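Local coordinates for protein succinate-semialdehyde dehydrogenase (NAD(P)(+)) (Marinobacter aquaeolei, PDB 3RH9) that belongs to the aldehyde dehydrogenase family and probably oxidises succinate semialdehyde to succinate with NAD+ or NADP+ as the hydride acceptor, at residues 10-15 with 41-46; 68-73 with 123-128; 114-119 with 163-168; 128-133 with 143-148. One frame throughout, in Å; residues are numbered along the deposited sequence.

Interaction 1: 10-15 with 41-46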
loop_
_atom_site.group_PDB
_atom_site.type_symbol
_atom_site.label_atom_id
_atom_site.label_comp_id
_atom_site.label_asym_id
_atom_site.label_seq_id
_atom_site.Cartn_x
_atom_site.Cartn_y
_atom_site.Cartn_z
ATOM N N GLU A 10 -25.977 -3.264 27.625
ATOM C CA GLU A 10 -26.854 -4.381 28.010
ATOM C C GLU A 10 -26.432 -5.692 27.367
ATOM O O GLU A 10 -26.892 -6.766 27.747
ATOM C CB GLU A 10 -28.295 -4.097 27.612
ATOM C CG GLU A 10 -29.081 -3.260 28.604
ATOM C CD GLU A 10 -30.416 -2.828 28.031
ATOM O OE1 GLU A 10 -30.420 -2.098 27.012
ATOM O OE2 GLU A 10 -31.461 -3.228 28.594
ATOM N N ASN A 11 -25.566 -5.591 26.369
ATOM C CA ASN A 11 -25.001 -6.771 25.751
ATOM C C ASN A 11 -23.499 -6.711 25.821
ATOM O O ASN A 11 -22.859 -5.957 25.093
ATOM C CB ASN A 11 -25.476 -6.894 24.320
ATOM C CG ASN A 11 -26.950 -7.184 24.240
ATOM O OD1 ASN A 11 -27.388 -8.309 24.508
ATOM N ND2 ASN A 11 -27.735 -6.169 23.882
ATOM N N LEU A 12 -22.947 -7.495 26.735
ATOM C CA LEU A 12 -21.521 -7.503 26.978
ATOM C C LEU A 12 -20.984 -8.778 26.351
ATOM O O LEU A 12 -20.720 -9.762 27.027
ATOM C CB LEU A 12 -21.248 -7.457 28.484
ATOM C CG LEU A 12 -20.130 -6.518 28.933
ATOM C CD1 LEU A 12 -18.786 -7.029 28.427
ATOM C CD2 LEU A 12 -20.364 -5.082 28.465
ATOM N N THR A 13 -20.847 -8.759 25.039
ATOM C CA THR A 13 -20.472 -9.948 24.298
ATOM C C THR A 13 -20.167 -9.501 22.883
ATOM O O THR A 13 -20.259 -8.313 22.567
ATOM C CB THR A 13 -21.624 -10.975 24.286
ATOM O OG1 THR A 13 -21.296 -12.069 23.429
ATOM C CG2 THR A 13 -22.910 -10.338 23.792
ATOM N N GLY A 14 -19.804 -10.449 22.031
ATOM C CA GLY A 14 -19.481 -10.129 20.655
ATOM C C GLY A 14 -20.692 -9.793 19.815
ATOM O O GLY A 14 -21.824 -9.743 20.299
ATOM N N TYR A 15 -20.451 -9.553 18.539
ATOM C CA TYR A 15 -21.527 -9.211 17.633
ATOM C C TYR A 15 -21.245 -9.822 16.288
ATOM O O TYR A 15 -20.441 -9.300 15.517
ATOM C CB TYR A 15 -21.646 -7.702 17.485
ATOM C CG TYR A 15 -22.902 -7.252 16.773
ATOM C CD1 TYR A 15 -22.944 -7.140 15.385
ATOM C CD2 TYR A 15 -24.041 -6.935 17.491
ATOM C CE1 TYR A 15 -24.087 -6.716 14.739
ATOM C CE2 TYR A 15 -25.198 -6.512 16.853
ATOM C CZ TYR A 15 -25.213 -6.401 15.480
ATOM O OH TYR A 15 -26.363 -5.969 14.869
ATOM N N ALA A 41 -15.703 -4.163 34.481
ATOM C CA ALA A 41 -16.429 -5.049 33.596
ATOM C C ALA A 41 -15.661 -6.332 33.367
ATOM O O ALA A 41 -14.433 -6.352 33.444
ATOM C CB ALA A 41 -16.705 -4.352 32.270
ATOM N N LYS A 42 -16.396 -7.402 33.093
ATOM C CA LYS A 42 -15.796 -8.664 32.690
ATOM C C LYS A 42 -16.310 -9.084 31.309
ATOM O O LYS A 42 -17.462 -9.491 31.154
ATOM C CB LYS A 42 -16.078 -9.746 33.723
ATOM C CG LYS A 42 -15.372 -9.543 35.059
ATOM C CD LYS A 42 -15.795 -10.616 36.066
ATOM C CE LYS A 42 -14.615 -11.199 36.856
ATOM N NZ LYS A 42 -13.987 -10.244 37.811
ATOM N N VAL A 43 -15.440 -8.985 30.310
ATOM C CA VAL A 43 -15.801 -9.267 28.931
ATOM C C VAL A 43 -15.386 -10.669 28.490
ATOM O O VAL A 43 -14.304 -11.142 28.826
ATOM C CB VAL A 43 -15.139 -8.242 27.985
ATOM C CG1 VAL A 43 -15.733 -8.343 26.595
ATOM C CG2 VAL A 43 -15.315 -6.845 28.530
ATOM N N PRO A 44 -16.255 -11.334 27.723
ATOM C CA PRO A 44 -16.006 -12.657 27.141
ATOM C C PRO A 44 -14.751 -12.717 26.281
ATOM O O PRO A 44 -14.539 -11.869 25.408
ATOM C CB PRO A 44 -17.228 -12.886 26.258
ATOM C CG PRO A 44 -18.309 -12.063 26.899
ATOM C CD PRO A 44 -17.628 -10.862 27.478
ATOM N N SER A 45 -13.939 -13.738 26.530
ATOM C CA SER A 45 -12.709 -13.959 25.803
ATOM C C SER A 45 -12.982 -14.937 24.662
ATOM O O SER A 45 -12.824 -16.157 24.798
ATOM C CB SER A 45 -11.647 -14.503 26.763
ATOM O OG SER A 45 -10.349 -14.432 26.206
HETATM N N MSE A 46 -13.408 -14.390 23.531
HETATM C CA MSE A 46 -13.887 -15.200 22.408
HETATM C C MSE A 46 -12.806 -16.049 21.760
HETATM O O MSE A 46 -11.668 -15.613 21.599
HETATM C CB MSE A 46 -14.595 -14.319 21.374
HETATM C CG MSE A 46 -15.734 -13.516 21.989
HETATM SE SE MSE A 46 -16.418 -12.012 20.919
HETATM C CE MSE A 46 -16.408 -10.700 22.373
#
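The flat peptide joining Thr-13 to Gly-14 carries the end of the selenomethionine at position 46 over one of its faces. The chain of Met-46 bends at its last torsion (chi3 -132°); its CE lies above the peptide plane, 3.4 Å from Gly-14 N, with SE beside Gly-14 CA at 3.6 Å. Two N-terminal elements of the aldehyde dehydrogenase fold meet here: residues 10-13 lead into the short strand 14-16, while Pro-44 ends strand 39-44 of a two-stranded antiparallel sheet. The touching parts run nearly the same way, 12° apart, yet no hydrogen bond joins them, and the contact is made by side chains, packed partly on backbone and partly on one another.

The puckered ring of Pro-44 offers its CG and CD carbons to the backbone of Leu-12 and Thr-13, CD standing 3.3 Å from Leu-12 O and CG 4.0 Å from Thr-13 CA.

Leu-12 supplies the apolar end of the contact. Its CD1 methyl reaches both branches of Val-43, coming within 3.5 Å of CG2 and 3.8 Å of CG1, and the two side chains cross at about a right angle. Val-43 has CG1 anti to its backbone N (chi1 -168°) and CG2 anti to the carbonyl carbon, a setting in which both methyls border the same leucine branch. Beyond this pair, Ile-191 and Leu-188 of helix 188-197 pack against Leu-12 and Val-43 respectively, tying the N-terminal elements to that helix. Thr-13 turns its hydroxyl to another use, a hydrogen bond between OG1 and Asp-22 OD1.

Interaction 2: 68-73 with 123-128; sequences WPIETR and HISALD
Ile-70 and Ile-124 slide past each other in opposite directions, the CG1 carbon of Ile-70 meeting CD1 of Ile-124 at 3.8 Å. Both isoleucines hold CG1 anti to the backbone N, chi1 -171° in each case, which sends the longer branch of each across the gap. The terminal CD1 of Ile-70 goes furthest: it lies 3.6 Å from Ile-124 O and also borders Asp-128 OD1, whose side chain crosses it at about a right angle. Nearly one turn on, on the same side of the helix, Arg-73 contributes aliphatic carbon, its CB being 3.8 Å from Ile-124 CD1.

The polar end of Arg-73 is turned to its own segment. NE and NH2 grip a single atom side-on, Trp-68 O, at 3.0 Å from NE and 3.2 Å from NH2, and the oxygen sits close to the guanidinium plane. Such a two-nitrogen hold should fix the rotation of the group, and the remaining nitrogen, NH1, is hydrogen-bonded to Ala-173 O. The carboxylate of Asp-128 is not in contact with this charge.

One shell further out, Trp-68 is itself pinned through NE1 to Ala-61 O and meets Trp-76 edge-to-face. Pro-69 occupies the N-cap position of helix 70-86, while Leu-77 of that helix also packs on Ile-124. The 3-10 turn 124-127 carries the chain out of helix 103-123 toward strand 130-131. The arrangement is thus apolar packing of a helix N-terminus against a 3-10 turn, at the place where the helical part of the cofactor-binding domain of an aldehyde dehydrogenase passes into its oligomerisation arm.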
loop_
_atom_site.group_PDB
_atom_site.type_symbol
_atom_site.label_atom_id
_atom_site.label_comp_id
_atom_site.label_asym_id
_atom_site.label_seq_id
_atom_site.Cartn_x
_atom_site.Cartn_y
_atom_site.Cartn_z
ATOM N N TRP A 68 -24.521 -3.212 -2.789
ATOM C CA TRP A 68 -25.425 -2.322 -2.054
ATOM C C TRP A 68 -25.360 -0.953 -2.694
ATOM O O TRP A 68 -24.285 -0.387 -2.805
ATOM C CB TRP A 68 -24.992 -2.213 -0.584
ATOM C CG TRP A 68 -25.020 -3.522 0.136
ATOM C CD1 TRP A 68 -23.968 -4.375 0.346
ATOM C CD2 TRP A 68 -26.167 -4.148 0.720
ATOM N NE1 TRP A 68 -24.394 -5.492 1.028
ATOM C CE2 TRP A 68 -25.741 -5.379 1.263
ATOM C CE3 TRP A 68 -27.522 -3.795 0.820
ATOM C CZ2 TRP A 68 -26.615 -6.246 1.911
ATOM C CZ3 TRP A 68 -28.384 -4.653 1.465
ATOM C CH2 TRP A 68 -27.927 -5.862 2.006
ATOM N N PRO A 69 -26.505 -0.403 -3.098
ATOM C CA PRO A 69 -26.478 0.819 -3.914
ATOM C C PRO A 69 -25.855 1.976 -3.149
ATOM O O PRO A 69 -26.034 2.051 -1.930
ATOM C CB PRO A 69 -27.965 1.102 -4.182
ATOM C CG PRO A 69 -28.696 -0.159 -3.790
ATOM C CD PRO A 69 -27.872 -0.776 -2.706
ATOM N N ILE A 70 -25.156 2.869 -3.853
ATOM C CA ILE A 70 -24.417 3.960 -3.212
ATOM C C ILE A 70 -25.255 4.824 -2.262
ATOM O O ILE A 70 -24.725 5.354 -1.290
ATOM C CB ILE A 70 -23.729 4.864 -4.238
ATOM C CG1 ILE A 70 -22.787 5.843 -3.539
ATOM C CG2 ILE A 70 -24.747 5.634 -5.033
ATOM C CD1 ILE A 70 -21.634 6.303 -4.406
ATOM N N GLU A 71 -26.555 4.957 -2.533
ATOM C CA GLU A 71 -27.462 5.696 -1.636
ATOM C C GLU A 71 -27.776 4.917 -0.373
ATOM O O GLU A 71 -27.988 5.509 0.692
ATOM C CB GLU A 71 -28.770 6.073 -2.336
ATOM C CG GLU A 71 -28.595 7.168 -3.367
ATOM C CD GLU A 71 -27.810 8.358 -2.826
ATOM O OE1 GLU A 71 -28.132 8.828 -1.708
ATOM O OE2 GLU A 71 -26.882 8.827 -3.524
ATOM N N THR A 72 -27.819 3.593 -0.488
ATOM C CA THR A 72 -28.014 2.777 0.695
ATOM C C THR A 72 -26.834 2.969 1.641
ATOM O O THR A 72 -27.021 3.260 2.819
ATOM C CB THR A 72 -28.186 1.286 0.364
ATOM O OG1 THR A 72 -29.446 1.084 -0.279
ATOM C CG2 THR A 72 -28.165 0.461 1.625
ATOM N N ARG A 73 -25.622 2.804 1.119
ATOM C CA ARG A 73 -24.409 2.965 1.915
ATOM C C ARG A 73 -24.332 4.367 2.511
ATOM O O ARG A 73 -23.939 4.553 3.660
ATOM C CB ARG A 73 -23.175 2.712 1.060
ATOM C CG ARG A 73 -22.869 1.253 0.792
ATOM C CD ARG A 73 -21.634 1.143 -0.089
ATOM N NE ARG A 73 -22.049 1.101 -1.484
ATOM C CZ ARG A 73 -21.337 1.536 -2.519
ATOM N NH1 ARG A 73 -20.130 2.075 -2.351
ATOM N NH2 ARG A 73 -21.850 1.425 -3.742
ATOM N N HIS A 123 -18.708 12.477 0.590
ATOM C CA HIS A 123 -17.773 12.206 -0.509
ATOM C C HIS A 123 -17.785 10.791 -1.082
ATOM O O HIS A 123 -16.953 10.452 -1.915
ATOM C CB HIS A 123 -16.360 12.590 -0.097
ATOM C CG HIS A 123 -16.226 14.030 0.275
ATOM N ND1 HIS A 123 -15.895 15.002 -0.642
ATOM C CD2 HIS A 123 -16.414 14.666 1.453
ATOM C CE1 HIS A 123 -15.856 16.176 -0.036
ATOM N NE2 HIS A 123 -16.166 16.002 1.234
ATOM N N ILE A 124 -18.734 9.977 -0.646
ATOM C CA ILE A 124 -18.843 8.611 -1.121
ATOM C C ILE A 124 -18.843 8.530 -2.663
ATOM O O ILE A 124 -18.447 7.510 -3.249
ATOM C CB ILE A 124 -20.099 7.941 -0.531
ATOM C CG1 ILE A 124 -20.113 6.446 -0.829
ATOM C CG2 ILE A 124 -21.370 8.614 -1.049
ATOM C CD1 ILE A 124 -21.190 5.691 -0.058
ATOM N N SER A 125 -19.274 9.603 -3.322
ATOM C CA SER A 125 -19.389 9.586 -4.783
ATOM C C SER A 125 -18.035 9.471 -5.453
ATOM O O SER A 125 -17.938 9.133 -6.638
ATOM C CB SER A 125 -20.139 10.811 -5.306
ATOM O OG SER A 125 -21.524 10.517 -5.414
ATOM N N ALA A 126 -16.991 9.738 -4.673
ATOM C CA ALA A 126 -15.620 9.637 -5.145
ATOM C C ALA A 126 -15.269 8.237 -5.676
ATOM O O ALA A 126 -14.372 8.104 -6.499
ATOM C CB ALA A 126 -14.677 10.037 -4.038
ATOM N N LEU A 127 -15.978 7.206 -5.214
ATOM C CA LEU A 127 -15.679 5.820 -5.590
ATOM C C LEU A 127 -16.470 5.346 -6.808
ATOM O O LEU A 127 -16.475 4.153 -7.137
ATOM C CB LEU A 127 -15.924 4.867 -4.413
ATOM C CG LEU A 127 -15.024 5.117 -3.203
ATOM C CD1 LEU A 127 -15.494 4.347 -1.972
ATOM C CD2 LEU A 127 -13.585 4.787 -3.552
ATOM N N ASP A 128 -17.140 6.282 -7.472
ATOM C CA ASP A 128 -17.892 5.958 -8.687
ATOM C C ASP A 128 -16.948 5.477 -9.771
ATOM O O ASP A 128 -15.885 6.062 -9.971
ATOM C CB ASP A 128 -18.659 7.191 -9.190
ATOM C CG ASP A 128 -19.909 7.478 -8.373
ATOM O OD1 ASP A 128 -20.275 6.636 -7.516
ATOM O OD2 ASP A 128 -20.524 8.547 -8.594
#

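Interaction 3: 114-119 with 163-168; sequences AGFFDY and MIAKKL
Ala-165 O accepts a hydrogen bond from Ser-169 OG, one turn further along its own helix, and is flanked across the contact by the benzyl carbon of Phe-116, CB lying 3.7 Å away. Beside it, the alkyl chain of Lys-166 passes over one face of the Phe-116 ring. Its CG stands 3.6 Å from the ring centroid and 20° off the normal, a CH-pi contact, and CE follows at 3.7 Å from Phe-116 CZ. Beyond CG the lysine is extended, so that its methylenes run out across the ring.

Phe-117 works the other flank. CE1 touches Ala-165 CB at 4.1 Å, while CZ reaches CB of Leu-168 at 4.0 Å, with Leu-77 and Phe-193 also packing on this ring. The two phenyl groups thus straddle the small alanine, and the axes of segments 114-119 and 163-168 approach to 8.4 Å, 10° apart and almost parallel.

Helix 162-174 connects the adjacent parallel strands 151-154 and 178-181, the beta-alpha-beta crossover of a Rossmann-like cofactor domain, with helix 103-123 packed alongside it. The Lys-166 side chain comes about 4 Å from that of Glu-256, the predicted active-site residue.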
loop_
_atom_site.group_PDB
_atom_site.type_symbol
_atom_site.label_atom_id
_atom_site.label_comp_id
_atom_site.label_asym_id
_atom_site.label_seq_id
_atom_site.Cartn_x
_atom_site.Cartn_y
_atom_site.Cartn_z
ATOM N N ALA A 114 -17.619 11.312 14.685
ATOM C CA ALA A 114 -18.821 11.509 13.888
ATOM C C ALA A 114 -18.500 12.156 12.553
ATOM O O ALA A 114 -19.196 11.933 11.576
ATOM C CB ALA A 114 -19.823 12.343 14.655
ATOM N N GLY A 115 -17.439 12.958 12.523
ATOM C CA GLY A 115 -17.109 13.761 11.358
ATOM C C GLY A 115 -16.466 12.956 10.244
ATOM O O GLY A 115 -16.360 13.416 9.100
ATOM N N PHE A 116 -16.018 11.754 10.582
ATOM C CA PHE A 116 -15.464 10.865 9.577
ATOM C C PHE A 116 -16.601 10.272 8.779
ATOM O O PHE A 116 -16.561 10.188 7.548
ATOM C CB PHE A 116 -14.614 9.774 10.229
ATOM C CG PHE A 116 -13.259 10.252 10.626
ATOM C CD1 PHE A 116 -12.269 10.429 9.668
ATOM C CD2 PHE A 116 -12.976 10.574 11.949
ATOM C CE1 PHE A 116 -11.019 10.889 10.017
ATOM C CE2 PHE A 116 -11.714 11.039 12.305
ATOM C CZ PHE A 116 -10.737 11.201 11.332
ATOM N N PHE A 117 -17.632 9.881 9.503
ATOM C CA PHE A 117 -18.824 9.349 8.887
ATOM C C PHE A 117 -19.511 10.419 8.061
ATOM O O PHE A 117 -19.999 10.158 6.966
ATOM C CB PHE A 117 -19.733 8.765 9.958
ATOM C CG PHE A 117 -19.278 7.426 10.434
ATOM C CD1 PHE A 117 -18.595 7.298 11.616
ATOM C CD2 PHE A 117 -19.500 6.293 9.668
ATOM C CE1 PHE A 117 -18.169 6.056 12.044
ATOM C CE2 PHE A 117 -19.072 5.060 10.082
ATOM C CZ PHE A 117 -18.412 4.934 11.269
ATOM N N ASP A 118 -19.529 11.635 8.580
ATOM C CA ASP A 118 -20.123 12.723 7.839
ATOM C C ASP A 118 -19.336 12.927 6.564
ATOM O O ASP A 118 -19.900 13.074 5.487
ATOM C CB ASP A 118 -20.135 14.021 8.653
ATOM C CG ASP A 118 -20.942 15.119 7.973
ATOM O OD1 ASP A 118 -22.104 14.866 7.566
ATOM O OD2 ASP A 118 -20.414 16.234 7.827
ATOM N N TYR A 119 -18.020 12.926 6.685
ATOM C CA TYR A 119 -17.208 13.284 5.553
ATOM C C TYR A 119 -17.321 12.211 4.478
ATOM O O TYR A 119 -17.339 12.512 3.286
ATOM C CB TYR A 119 -15.765 13.516 5.962
ATOM C CG TYR A 119 -14.898 13.723 4.764
ATOM C CD1 TYR A 119 -14.301 12.641 4.130
ATOM C CD2 TYR A 119 -14.702 14.998 4.234
ATOM C CE1 TYR A 119 -13.522 12.825 3.011
ATOM C CE2 TYR A 119 -13.912 15.191 3.107
ATOM C CZ TYR A 119 -13.332 14.096 2.504
ATOM O OH TYR A 119 -12.547 14.263 1.395
HETATM N N MSE A 163 -10.315 6.095 16.519
HETATM C CA MSE A 163 -9.650 5.186 15.598
HETATM C C MSE A 163 -10.655 4.450 14.727
HETATM O O MSE A 163 -10.663 4.610 13.507
HETATM C CB MSE A 163 -8.782 4.168 16.345
HETATM C CG MSE A 163 -7.550 4.762 16.987
HETATM SE SE MSE A 163 -6.707 6.083 15.811
HETATM C CE MSE A 163 -5.173 6.504 16.973
ATOM N N ILE A 164 -11.499 3.638 15.355
ATOM C CA ILE A 164 -12.423 2.815 14.602
ATOM C C ILE A 164 -13.236 3.647 13.606
ATOM O O ILE A 164 -13.573 3.166 12.529
ATOM C CB ILE A 164 -13.362 2.041 15.524
ATOM C CG1 ILE A 164 -14.064 0.932 14.735
ATOM C CG2 ILE A 164 -14.361 2.992 16.154
ATOM C CD1 ILE A 164 -13.131 0.109 13.855
ATOM N N ALA A 165 -13.529 4.895 13.963
ATOM C CA ALA A 165 -14.358 5.763 13.127
ATOM C C ALA A 165 -13.691 6.060 11.790
ATOM O O ALA A 165 -14.361 6.128 10.757
ATOM C CB ALA A 165 -14.683 7.053 13.850
ATOM N N LYS A 166 -12.369 6.239 11.821
ATOM C CA LYS A 166 -11.591 6.480 10.612
ATOM C C LYS A 166 -11.671 5.272 9.690
ATOM O O LYS A 166 -11.777 5.407 8.475
ATOM C CB LYS A 166 -10.116 6.759 10.934
ATOM C CG LYS A 166 -9.843 7.975 11.828
ATOM C CD LYS A 166 -8.376 7.995 12.266
ATOM C CE LYS A 166 -7.988 9.313 12.926
ATOM N NZ LYS A 166 -6.507 9.412 13.224
ATOM N N LYS A 167 -11.615 4.083 10.265
ATOM C CA LYS A 167 -11.526 2.894 9.442
ATOM C C LYS A 167 -12.881 2.476 8.897
ATOM O O LYS A 167 -12.989 2.037 7.761
ATOM C CB LYS A 167 -10.884 1.737 10.215
ATOM C CG LYS A 167 -9.496 2.017 10.735
ATOM C CD LYS A 167 -8.857 0.754 11.305
ATOM C CE LYS A 167 -7.504 1.063 11.918
ATOM N NZ LYS A 167 -6.559 1.611 10.910
ATOM N N LEU A 168 -13.916 2.610 9.716
ATOM C CA LEU A 168 -15.211 2.033 9.386
ATOM C C LEU A 168 -15.994 2.917 8.429
ATOM O O LEU A 168 -16.687 2.423 7.554
ATOM C CB LEU A 168 -16.007 1.746 10.648
ATOM C CG LEU A 168 -17.302 0.973 10.414
ATOM C CD1 LEU A 168 -17.082 -0.110 9.367
ATOM C CD2 LEU A 168 -17.866 0.398 11.723
#

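Interaction 4: 128-133 with 143-148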
loop_
_atom_site.group_PDB
_atom_site.type_symbol
_atom_site.label_atom_id
_atom_site.label_comp_id
_atom_site.label_asym_id
_atom_site.label_seq_id
_atom_site.Cartn_x
_atom_site.Cartn_y
_atom_site.Cartn_z
ATOM N N ASP A 128 -17.140 6.282 -7.472
ATOM C CA ASP A 128 -17.892 5.958 -8.687
ATOM C C ASP A 128 -16.948 5.477 -9.771
ATOM O O ASP A 128 -15.885 6.062 -9.971
ATOM C CB ASP A 128 -18.659 7.191 -9.190
ATOM C CG ASP A 128 -19.909 7.478 -8.373
ATOM O OD1 ASP A 128 -20.275 6.636 -7.516
ATOM O OD2 ASP A 128 -20.524 8.547 -8.594
ATOM N N SER A 129 -17.323 4.428 -10.487
ATOM C CA SER A 129 -16.512 4.025 -11.631
ATOM C C SER A 129 -16.439 5.176 -12.652
ATOM O O SER A 129 -17.305 6.050 -12.699
ATOM C CB SER A 129 -17.063 2.757 -12.274
ATOM O OG SER A 129 -18.302 3.015 -12.905
ATOM N N HIS A 130 -15.397 5.185 -13.462
ATOM C CA HIS A 130 -15.258 6.235 -14.456
ATOM C C HIS A 130 -14.602 5.735 -15.747
ATOM O O HIS A 130 -13.729 4.859 -15.741
ATOM C CB HIS A 130 -14.482 7.416 -13.882
ATOM C CG HIS A 130 -13.022 7.146 -13.671
ATOM N ND1 HIS A 130 -12.042 7.664 -14.493
ATOM C CD2 HIS A 130 -12.370 6.433 -12.716
ATOM C CE1 HIS A 130 -10.853 7.274 -14.063
ATOM N NE2 HIS A 130 -11.024 6.522 -12.989
ATOM N N THR A 131 -15.045 6.296 -16.859
ATOM C CA THR A 131 -14.506 5.925 -18.146
ATOM C C THR A 131 -13.505 6.958 -18.592
ATOM O O THR A 131 -13.806 8.141 -18.627
ATOM C CB THR A 131 -15.616 5.818 -19.178
ATOM O OG1 THR A 131 -16.593 4.885 -18.701
ATOM C CG2 THR A 131 -15.057 5.320 -20.483
ATOM N N ILE A 132 -12.306 6.518 -18.924
ATOM C CA ILE A 132 -11.280 7.456 -19.328
ATOM C C ILE A 132 -11.563 7.954 -20.752
ATOM O O ILE A 132 -12.262 7.286 -21.517
ATOM C CB ILE A 132 -9.883 6.822 -19.204
ATOM C CG1 ILE A 132 -9.724 5.681 -20.213
ATOM C CG2 ILE A 132 -9.655 6.347 -17.770
ATOM C CD1 ILE A 132 -8.388 4.990 -20.144
ATOM N N PRO A 133 -11.038 9.142 -21.100
ATOM C CA PRO A 133 -11.292 9.764 -22.406
ATOM C C PRO A 133 -10.487 9.116 -23.532
ATOM O O PRO A 133 -10.929 9.129 -24.682
ATOM C CB PRO A 133 -10.842 11.218 -22.200
ATOM C CG PRO A 133 -10.590 11.372 -20.707
ATOM C CD PRO A 133 -10.223 10.010 -20.234
ATOM N N VAL A 143 -12.813 2.187 -15.364
ATOM C CA VAL A 143 -12.155 1.862 -14.119
ATOM C C VAL A 143 -13.167 1.784 -12.979
ATOM O O VAL A 143 -13.871 2.744 -12.692
ATOM C CB VAL A 143 -11.058 2.899 -13.791
ATOM C CG1 VAL A 143 -10.548 2.691 -12.381
ATOM C CG2 VAL A 143 -9.927 2.803 -14.791
ATOM N N HIS A 144 -13.237 0.631 -12.335
ATOM C CA HIS A 144 -14.150 0.431 -11.214
ATOM C C HIS A 144 -13.383 0.331 -9.912
ATOM O O HIS A 144 -12.225 -0.070 -9.878
ATOM C CB HIS A 144 -14.942 -0.858 -11.394
ATOM C CG HIS A 144 -15.897 -0.830 -12.540
ATOM N ND1 HIS A 144 -15.534 -1.189 -13.823
ATOM C CD2 HIS A 144 -17.210 -0.504 -12.600
ATOM C CE1 HIS A 144 -16.579 -1.078 -14.624
ATOM N NE2 HIS A 144 -17.611 -0.671 -13.904
ATOM N N TYR A 145 -14.034 0.687 -8.821
ATOM C CA TYR A 145 -13.425 0.490 -7.515
ATOM C C TYR A 145 -14.272 -0.511 -6.714
ATOM O O TYR A 145 -15.263 -0.138 -6.100
ATOM C CB TYR A 145 -13.253 1.844 -6.823
ATOM C CG TYR A 145 -12.436 2.791 -7.670
ATOM C CD1 TYR A 145 -11.059 2.679 -7.729
ATOM C CD2 TYR A 145 -13.045 3.768 -8.444
ATOM C CE1 TYR A 145 -10.299 3.523 -8.521
ATOM C CE2 TYR A 145 -12.298 4.610 -9.251
ATOM C CZ TYR A 145 -10.923 4.483 -9.285
ATOM O OH TYR A 145 -10.168 5.323 -10.070
ATOM N N ARG A 146 -13.898 -1.789 -6.770
ATOM C CA ARG A 146 -14.630 -2.858 -6.074
ATOM C C ARG A 146 -14.239 -2.929 -4.599
ATOM O O ARG A 146 -13.117 -2.570 -4.218
ATOM C CB ARG A 146 -14.330 -4.244 -6.688
ATOM C CG ARG A 146 -14.273 -4.325 -8.191
ATOM C CD ARG A 146 -15.624 -4.139 -8.790
ATOM N NE ARG A 146 -15.597 -4.294 -10.233
ATOM C CZ ARG A 146 -16.613 -3.991 -11.033
ATOM N NH1 ARG A 146 -17.733 -3.508 -10.516
ATOM N NH2 ARG A 146 -16.509 -4.165 -12.344
ATOM N N PRO A 147 -15.142 -3.429 -3.765
ATOM C CA PRO A 147 -14.800 -3.691 -2.366
ATOM C C PRO A 147 -13.624 -4.651 -2.281
ATOM O O PRO A 147 -13.670 -5.655 -2.980
ATOM C CB PRO A 147 -16.054 -4.388 -1.834
ATOM C CG PRO A 147 -17.153 -3.924 -2.716
ATOM C CD PRO A 147 -16.558 -3.673 -4.063
ATOM N N VAL A 148 -12.613 -4.400 -1.447
ATOM C CA VAL A 148 -11.521 -5.377 -1.347
ATOM C C VAL A 148 -12.052 -6.708 -0.856
ATOM O O VAL A 148 -11.506 -7.755 -1.161
ATOM C CB VAL A 148 -10.301 -4.939 -0.445
ATOM C CG1 VAL A 148 -9.422 -3.928 -1.158
ATOM C CG2 VAL A 148 -10.745 -4.436 0.953
#
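From its CB, Tyr-145 carries its ring alongside the backbone of the neighbouring segment, with CG beside the backbone N and anti to the carbonyl carbon (chi1 -57°). CD2 and CE2 both border Asp-128 O, an oxygen at the ring edge and close to its plane, CE2 at 3.9 Å. CE2 also lies at the edge of the His-130 imidazole, in its plane. At the tip, OH stands 3.3 Å from His-130 NE2 in a weak hydrogen bond whose donor may be either group. The phenol has a stronger partner across the dimer, since OH is also hydrogen-bonded to Glu-469 OE1 of the second subunit, and the ring meets Phe-472 of its own chain edge-to-face.

The backbone behind these side chains is a beta hairpin, in which His-130 and Val-143 form an antiparallel hydrogen-bonded pair. His-130 N donates to Val-143 O at 3.0 Å, and Val-143 N returns a nearly straight bond to His-130 O at 2.8 Å (175° at the hydrogen). Strand 475-482 completes a three-stranded sheet on the far side of strand 140-147, the arm through which aldehyde dehydrogenases associate; here Arg-436 NH2 of the second subunit bonds to Pro-147 O.

The side chains of His-130 and Val-143 lie side by side and point the same way, bringing the imidazole NE2 within 3.7 Å of Val-143 CB. Ser-129 instead meets His-144, its CB 3.3 Å from CD2 of that ring. Arg-146 NH2 lies 3.4 Å above the imidazole plane of His-144, displaced toward the rim.

Overall arrangement
Interactions 2 and 4 are the close neighbours, with centres about 12 Å apart: they share Asp-128, and Leu-127 O of the first touches Tyr-145 CD2 of the second at 3.7 Å. Interaction 3 joins this group through the sequence, because helix 103-123 runs directly into the turn of interaction 2, about 15 Å away between centres. It alone approaches the predicted catalytic Glu-256 and is the innermost of the four, about 11 Å from the chain centre. Interaction 1 stands apart on the N-terminal side, its centre about 24 Å from that of interaction 3 and about 40 Å from that of interaction 4; even its nearest atoms are about 10 Å from interaction 3.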